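Local coordinates for protein gamma-glutamyl-gamma-aminobutyraldehyde dehydrogenase (Burkholderia cenocepacia, PDB 4LIH) that probably oxidises aldehydes to carboxylic acids with NAD(P)+ as the electron acceptor, gamma-glutamyl-gamma-aminobutyraldehyde being the likely substrate, at residues A[72-77]-A[166-171]; A[68-73]-A[224-229]; A[300-305]-A[331-336]. All blocks are in the same frame, centred on the assembly; numbering follows the deposited sequence.

In the fold
Interactions 1 and 2 are neighbours, with centres about 8 Å apart. They share Ala72 and Ala73 and use successive turns of helix 64-80. That helix packs on strand 157-172 in interaction 1 and on strand 225-227 in interaction 2. Both strands belong to the same sheet, which is consistent with the Rossmann-like nucleotide-binding domain of aldehyde dehydrogenases. Interaction 3 follows later in the chain and lies across the chain's centre, about 41 Å from interaction 1 and 39 Å from interaction 2, centre to centre. It joins helices 290-302 and 319-333 in the region of the second sheet, consistent with the catalytic domain. Interactions 1 and 2 thus belong to the packing within one probable domain and interaction 3 to that within another.

Interaction 1. Residues A[72-77]-A[166-171]; sequences AAARRA and VGVVAA
Arg75 chi1 (170°) carries CG away from the backbone N, and the chain then bends twice, at chi2 (49°) and chi3 (61°). The folded chain brings the guanidinium back over Val168. In Val168 the CG2 methyl sits beside the backbone N and faces helix 64-80, while CG1 lies anti to that N. CG2 is the main contact atom. It lies under one face of the Arg75 guanidinium, offset toward the rim, 3.5 Å from Arg75 NH2. It also reaches the helix backbone, with Val168 CG2 3.5 Å from Arg75 N. Both valine methyls pack on the neighbouring alanine: Val168 CG1 and CG2 are each 3.9 Å from Ala74 CB.

No direct hydrogen bond joins the two segments. A water links them instead. It accepts from Arg75 NH1 at 3.1 Å and donates to Val166 O at 2.8 Å.

The polar end of Arg75 is held mainly from outside. Asp245 forms a salt bridge with NH2, Asp243 with NE and Asp79 with NH1. Asp245 OD2 also accepts from Val168 N, so one carboxylate joins the arginine to the strand. Helix 64-80 here lies against strand 157-172 of the sheet that is probably the nucleotide-binding Rossmann-like sheet of the family.

The chemistry is divided by surface: the flat face of the guanidinium meets a methyl, while its N-H groups go to carboxylates and water. The three aspartates probably balance the positive charge of Arg75 and limit rotation of its guanidinium.

Interaction 2. Residues A[68-73]-A[224-229]; sequences NAAVAA and VFNVVP
Ala70 CB meets Val228 CG2 at 3.7 Å, an apolar contact, and Ala70 points toward segment 224-229. The CG2 branch does the touching because Val228 CG1 lies anti to the backbone N, which leaves CG2 on the side of the helix. Ala70 CB also lies 4.2 Å from Asn226 CB. One methyl therefore sits against two alternate residues of the 224-229 segment. The backbones come close here, with 6.2 Å between Ala70 CA and Asn226 CA. Ala73, one turn further along helix 64-80, makes a looser contact, its CB 4.4 Å from Asn226 OD1.

The polar group in the interface is the Asn226 amide. Its ND2 passes Ala70 O at 3.8 Å, and the two do not form a hydrogen bond. The amide is engaged elsewhere: OD1 accepts from Asp33 N, while ND2 donates to Gly223 O and Val196 O.

The contact seats helix 64-80 on strand 225-227, which pairs in parallel with strand 195-199. This is the same, probably Rossmann-like, sheet that the helix meets through Ala74, and Ala70 and Asn226 both touch Val197 of the adjoining strand.

The small side chains of Ala70 and Ala73 let the helix lie close to the sheet. Asn226 is buried, but both ends of its amide are bonded, and three backbone partners fix its rotation while its carbon atoms take part in packing.

Interaction 3. Residues A[300-305]-A[331-336]; sequences AIFYNM and AAARAY
Phe302 lays its CB over one face of the Tyr336 ring. The CB is 3.7 Å from the ring centroid and 20° off the ring normal, a CH-pi contact displaced toward Tyr336 CD2. The two rings themselves meet obliquely, with planes at 57° and centroids 5.6 Å apart. Phe302 CG sits beside its own backbone N, and this turns the ring past Tyr336 to Ala333. There Phe302 CE2 touches Ala333 CB at 3.7 Å. Ile301 CG2 of the same segment covers one face of the Phe302 ring.

The contact joins the end of helix 290-302 to the end region of helix 319-333. These helices are separated in sequence by strand 314-318, which pairs in parallel with strand 280-283, so helix 290-302 forms the crossover of a beta-alpha-beta unit. The sheet is probably that of the catalytic domain. Phe302 and Tyr336 both also rest on Pro391 of strand 388-395.

Ala333 O lies at the edge of the Tyr336 ring, in its plane, and accepts from Tyr336 N at 3.0 Å. Beyond Phe302 the chain leaves the helix at Tyr303, whose N passes Tyr336 CE2 at 4.0 Å.

Interaction 1. Residues A[72-77]-A[166-171]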
# COMPACT_ATOMS: atom_id res chain seq x y z
N ALA A 72 34.34 -9.64 7.79
CA ALA A 72 35.13 -8.47 7.44
C ALA A 72 34.94 -8.07 5.98
O ALA A 72 34.77 -6.87 5.68
CB ALA A 72 36.61 -8.70 7.73
N ALA A 73 34.93 -9.07 5.10
CA ALA A 73 34.74 -8.83 3.66
C ALA A 73 33.32 -8.29 3.37
O ALA A 73 33.11 -7.44 2.52
CB ALA A 73 34.99 -10.12 2.87
N ALA A 74 32.36 -8.85 4.08
CA ALA A 74 30.97 -8.42 4.00
C ALA A 74 30.79 -6.98 4.45
O ALA A 74 30.06 -6.17 3.82
CB ALA A 74 30.14 -9.33 4.85
N ARG A 75 31.42 -6.68 5.58
CA ARG A 75 31.41 -5.35 6.18
C ARG A 75 32.06 -4.37 5.22
O ARG A 75 31.54 -3.27 4.95
CB ARG A 75 32.15 -5.36 7.52
CG ARG A 75 32.41 -3.98 8.14
CD ARG A 75 31.13 -3.12 8.16
NE ARG A 75 30.18 -3.79 8.95
CZ ARG A 75 28.86 -3.59 9.00
NH1 ARG A 75 28.22 -2.67 8.30
NH2 ARG A 75 28.19 -4.40 9.79
N ARG A 76 33.21 -4.79 4.67
CA ARG A 76 33.96 -3.90 3.79
C ARG A 76 33.13 -3.58 2.56
O ARG A 76 32.98 -2.41 2.17
CB ARG A 76 35.27 -4.54 3.36
CG ARG A 76 36.14 -3.65 2.49
CD ARG A 76 37.16 -4.47 1.72
NE ARG A 76 36.48 -5.29 0.72
CZ ARG A 76 36.65 -6.61 0.55
NH1 ARG A 76 37.47 -7.32 1.32
NH2 ARG A 76 35.96 -7.21 -0.42
N ALA A 77 32.53 -4.62 1.99
CA ALA A 77 31.79 -4.45 0.75
C ALA A 77 30.52 -3.62 0.97
O ALA A 77 30.15 -2.86 0.09
CB ALA A 77 31.43 -5.78 0.14
N VAL A 166 20.18 -3.26 6.24
CA VAL A 166 20.66 -3.26 7.65
C VAL A 166 22.22 -3.31 7.66
O VAL A 166 22.89 -2.78 8.56
CB VAL A 166 19.90 -4.38 8.45
CG1 VAL A 166 20.37 -5.75 8.06
CG2 VAL A 166 19.99 -4.23 9.96
N GLY A 167 22.78 -3.91 6.63
CA GLY A 167 24.27 -4.06 6.51
C GLY A 167 24.73 -5.48 6.27
O GLY A 167 24.66 -6.00 5.16
N VAL A 168 25.31 -6.10 7.31
CA VAL A 168 25.79 -7.45 7.19
C VAL A 168 24.79 -8.45 7.78
O VAL A 168 24.43 -8.39 9.00
CB VAL A 168 27.18 -7.65 7.87
CG1 VAL A 168 27.56 -9.11 7.83
CG2 VAL A 168 28.28 -6.78 7.20
N VAL A 169 24.35 -9.38 6.92
CA VAL A 169 23.35 -10.41 7.31
C VAL A 169 24.00 -11.78 7.36
O VAL A 169 24.67 -12.16 6.42
CB VAL A 169 22.19 -10.44 6.32
CG1 VAL A 169 21.22 -11.54 6.64
CG2 VAL A 169 21.45 -9.09 6.30
N ALA A 170 23.86 -12.46 8.51
CA ALA A 170 24.26 -13.84 8.67
C ALA A 170 23.02 -14.69 8.47
O ALA A 170 21.98 -14.36 9.00
CB ALA A 170 24.88 -14.06 10.04
N ALA A 171 23.13 -15.72 7.67
CA ALA A 171 22.07 -16.73 7.52
C ALA A 171 22.57 -18.14 7.84
O ALA A 171 23.52 -18.62 7.22
CB ALA A 171 21.53 -16.67 6.13
O HOH W 1 25.37 -1.46 8.82

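Interaction 2. Residues A[68-73]-A[224-229]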
# COMPACT_ATOMS: atom_id res chain seq x y z
N ASN A 68 35.55 -14.73 10.75
CA ASN A 68 35.98 -13.34 10.82
C ASN A 68 36.38 -12.78 9.45
O ASN A 68 36.04 -11.64 9.16
CB ASN A 68 37.12 -13.14 11.80
CG ASN A 68 36.67 -13.10 13.24
OD1 ASN A 68 35.48 -12.96 13.58
ND2 ASN A 68 37.65 -13.22 14.12
N ALA A 69 37.07 -13.58 8.62
CA ALA A 69 37.40 -13.13 7.27
C ALA A 69 36.14 -12.82 6.42
O ALA A 69 36.09 -11.79 5.71
CB ALA A 69 38.27 -14.16 6.57
N ALA A 70 35.12 -13.70 6.53
CA ALA A 70 33.86 -13.57 5.80
C ALA A 70 33.11 -12.33 6.24
O ALA A 70 32.69 -11.54 5.43
CB ALA A 70 33.00 -14.80 6.00
N VAL A 71 33.00 -12.13 7.56
CA VAL A 71 32.33 -10.98 8.11
C VAL A 71 33.01 -9.65 7.77
O VAL A 71 32.34 -8.67 7.46
CB VAL A 71 32.12 -11.12 9.64
CG1 VAL A 71 31.68 -9.80 10.25
CG2 VAL A 71 31.12 -12.23 9.95
N ALA A 72 34.34 -9.64 7.79
CA ALA A 72 35.13 -8.47 7.44
C ALA A 72 34.94 -8.07 5.98
O ALA A 72 34.77 -6.87 5.68
CB ALA A 72 36.61 -8.70 7.73
N ALA A 73 34.93 -9.07 5.10
CA ALA A 73 34.74 -8.83 3.66
C ALA A 73 33.32 -8.29 3.37
O ALA A 73 33.11 -7.44 2.52
CB ALA A 73 34.99 -10.12 2.87
N VAL A 224 30.11 -9.80 -0.96
CA VAL A 224 28.67 -9.54 -0.82
C VAL A 224 27.89 -10.84 -0.53
O VAL A 224 26.83 -10.81 0.18
CB VAL A 224 28.17 -8.78 -2.05
CG1 VAL A 224 26.64 -8.76 -2.08
CG2 VAL A 224 28.76 -7.37 -2.07
N PHE A 225 28.43 -11.96 -1.03
CA PHE A 225 27.87 -13.28 -0.77
C PHE A 225 29.00 -14.28 -0.49
O PHE A 225 29.81 -14.54 -1.36
CB PHE A 225 26.93 -13.76 -1.88
CG PHE A 225 26.19 -15.05 -1.56
CD1 PHE A 225 25.34 -15.17 -0.46
CD2 PHE A 225 26.38 -16.17 -2.35
CE1 PHE A 225 24.68 -16.37 -0.20
CE2 PHE A 225 25.78 -17.37 -2.08
CZ PHE A 225 24.91 -17.47 -1.00
N ASN A 226 29.08 -14.71 0.77
CA ASN A 226 30.11 -15.63 1.28
C ASN A 226 29.42 -16.85 1.88
O ASN A 226 28.36 -16.74 2.51
CB ASN A 226 30.89 -14.97 2.40
CG ASN A 226 31.32 -13.56 2.08
OD1 ASN A 226 32.33 -13.34 1.41
ND2 ASN A 226 30.50 -12.58 2.48
N VAL A 227 30.06 -18.02 1.72
CA VAL A 227 29.55 -19.28 2.27
C VAL A 227 30.67 -19.90 3.13
O VAL A 227 31.84 -20.04 2.67
CB VAL A 227 29.07 -20.24 1.15
CG1 VAL A 227 28.73 -21.63 1.69
CG2 VAL A 227 27.86 -19.64 0.41
N VAL A 228 30.34 -20.16 4.39
CA VAL A 228 31.25 -20.66 5.41
C VAL A 228 30.75 -22.01 5.92
O VAL A 228 29.98 -22.07 6.89
CB VAL A 228 31.37 -19.65 6.57
CG1 VAL A 228 32.26 -20.15 7.69
CG2 VAL A 228 31.87 -18.34 6.03
N PRO A 229 31.20 -23.10 5.28
CA PRO A 229 30.80 -24.43 5.75
C PRO A 229 31.43 -24.77 7.12
O PRO A 229 32.45 -24.18 7.49
CB PRO A 229 31.29 -25.38 4.65
CG PRO A 229 31.97 -24.56 3.63
CD PRO A 229 32.05 -23.14 4.09

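Interaction 3. Residues A[300-305]-A[331-336]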
# COMPACT_ATOMS: atom_id res chain seq x y z
N ALA A 300 1.56 -34.56 2.84
CA ALA A 300 1.85 -33.52 3.81
C ALA A 300 2.85 -34.00 4.84
O ALA A 300 3.45 -33.21 5.50
CB ALA A 300 0.55 -33.07 4.48
N ILE A 301 2.97 -35.31 5.01
CA ILE A 301 3.80 -35.91 6.04
C ILE A 301 4.89 -36.79 5.50
O ILE A 301 5.83 -37.08 6.20
CB ILE A 301 2.91 -36.71 7.06
CG1 ILE A 301 3.71 -37.26 8.26
CG2 ILE A 301 2.13 -37.86 6.39
CD1 ILE A 301 4.55 -36.19 8.99
N PHE A 302 4.77 -37.25 4.25
CA PHE A 302 5.76 -38.16 3.70
C PHE A 302 6.65 -37.51 2.66
O PHE A 302 7.75 -38.01 2.43
CB PHE A 302 5.08 -39.43 3.13
CG PHE A 302 4.21 -40.16 4.13
CD1 PHE A 302 4.58 -40.31 5.44
CD2 PHE A 302 3.01 -40.71 3.73
CE1 PHE A 302 3.78 -40.97 6.35
CE2 PHE A 302 2.22 -41.36 4.63
CZ PHE A 302 2.61 -41.50 5.95
N TYR A 303 6.21 -36.41 2.04
CA TYR A 303 7.05 -35.59 1.18
C TYR A 303 8.35 -35.13 1.89
O TYR A 303 8.33 -34.68 3.01
CB TYR A 303 6.31 -34.35 0.62
CG TYR A 303 7.23 -33.59 -0.32
CD1 TYR A 303 7.39 -34.03 -1.61
CD2 TYR A 303 7.95 -32.48 0.08
CE1 TYR A 303 8.23 -33.40 -2.50
CE2 TYR A 303 8.81 -31.84 -0.82
CZ TYR A 303 8.92 -32.34 -2.10
OH TYR A 303 9.71 -31.84 -3.06
N ASN A 304 9.48 -35.26 1.20
CA ASN A 304 10.79 -35.00 1.81
C ASN A 304 11.04 -35.77 3.08
O ASN A 304 11.65 -35.30 4.03
CB ASN A 304 10.95 -33.50 2.07
CG ASN A 304 12.37 -33.06 1.98
OD1 ASN A 304 13.03 -33.34 1.00
ND2 ASN A 304 12.86 -32.40 3.01
N MET A 305 10.51 -36.98 3.12
CA MET A 305 10.69 -37.85 4.28
C MET A 305 10.14 -37.31 5.62
O MET A 305 10.66 -37.65 6.67
CB MET A 305 12.19 -38.17 4.45
CG MET A 305 12.83 -38.86 3.25
SD MET A 305 13.11 -37.88 1.72
CE MET A 305 14.61 -36.99 2.09
N ALA A 331 -3.63 -46.56 1.51
CA ALA A 331 -3.42 -46.73 0.08
C ALA A 331 -2.46 -45.66 -0.46
O ALA A 331 -1.49 -45.98 -1.13
CB ALA A 331 -4.74 -46.65 -0.63
N ALA A 332 -2.72 -44.39 -0.13
CA ALA A 332 -1.82 -43.30 -0.51
C ALA A 332 -0.37 -43.45 -0.00
O ALA A 332 0.57 -43.08 -0.72
CB ALA A 332 -2.36 -41.98 -0.02
N ALA A 333 -0.21 -43.93 1.23
CA ALA A 333 1.14 -44.14 1.81
C ALA A 333 2.03 -45.07 1.00
O ALA A 333 3.25 -44.96 1.06
CB ALA A 333 1.06 -44.62 3.27
N ARG A 334 1.41 -45.97 0.20
CA ARG A 334 2.17 -46.94 -0.61
C ARG A 334 3.13 -46.31 -1.60
O ARG A 334 4.24 -46.84 -1.77
CB ARG A 334 1.23 -47.92 -1.34
N ALA A 335 2.76 -45.21 -2.23
CA ALA A 335 3.65 -44.56 -3.21
C ALA A 335 4.95 -44.08 -2.58
O ALA A 335 5.90 -43.70 -3.29
CB ALA A 335 2.94 -43.39 -3.84
N TYR A 336 4.99 -44.04 -1.25
CA TYR A 336 6.14 -43.49 -0.54
C TYR A 336 6.99 -44.58 0.07
O TYR A 336 7.57 -44.38 1.13
CB TYR A 336 5.71 -42.52 0.55
CG TYR A 336 4.99 -41.34 0.04
CD1 TYR A 336 3.63 -41.35 -0.14
CD2 TYR A 336 5.67 -40.18 -0.28
CE1 TYR A 336 2.95 -40.23 -0.62
CE2 TYR A 336 5.01 -39.07 -0.75
CZ TYR A 336 3.65 -39.10 -0.91
OH TYR A 336 3.03 -37.97 -1.39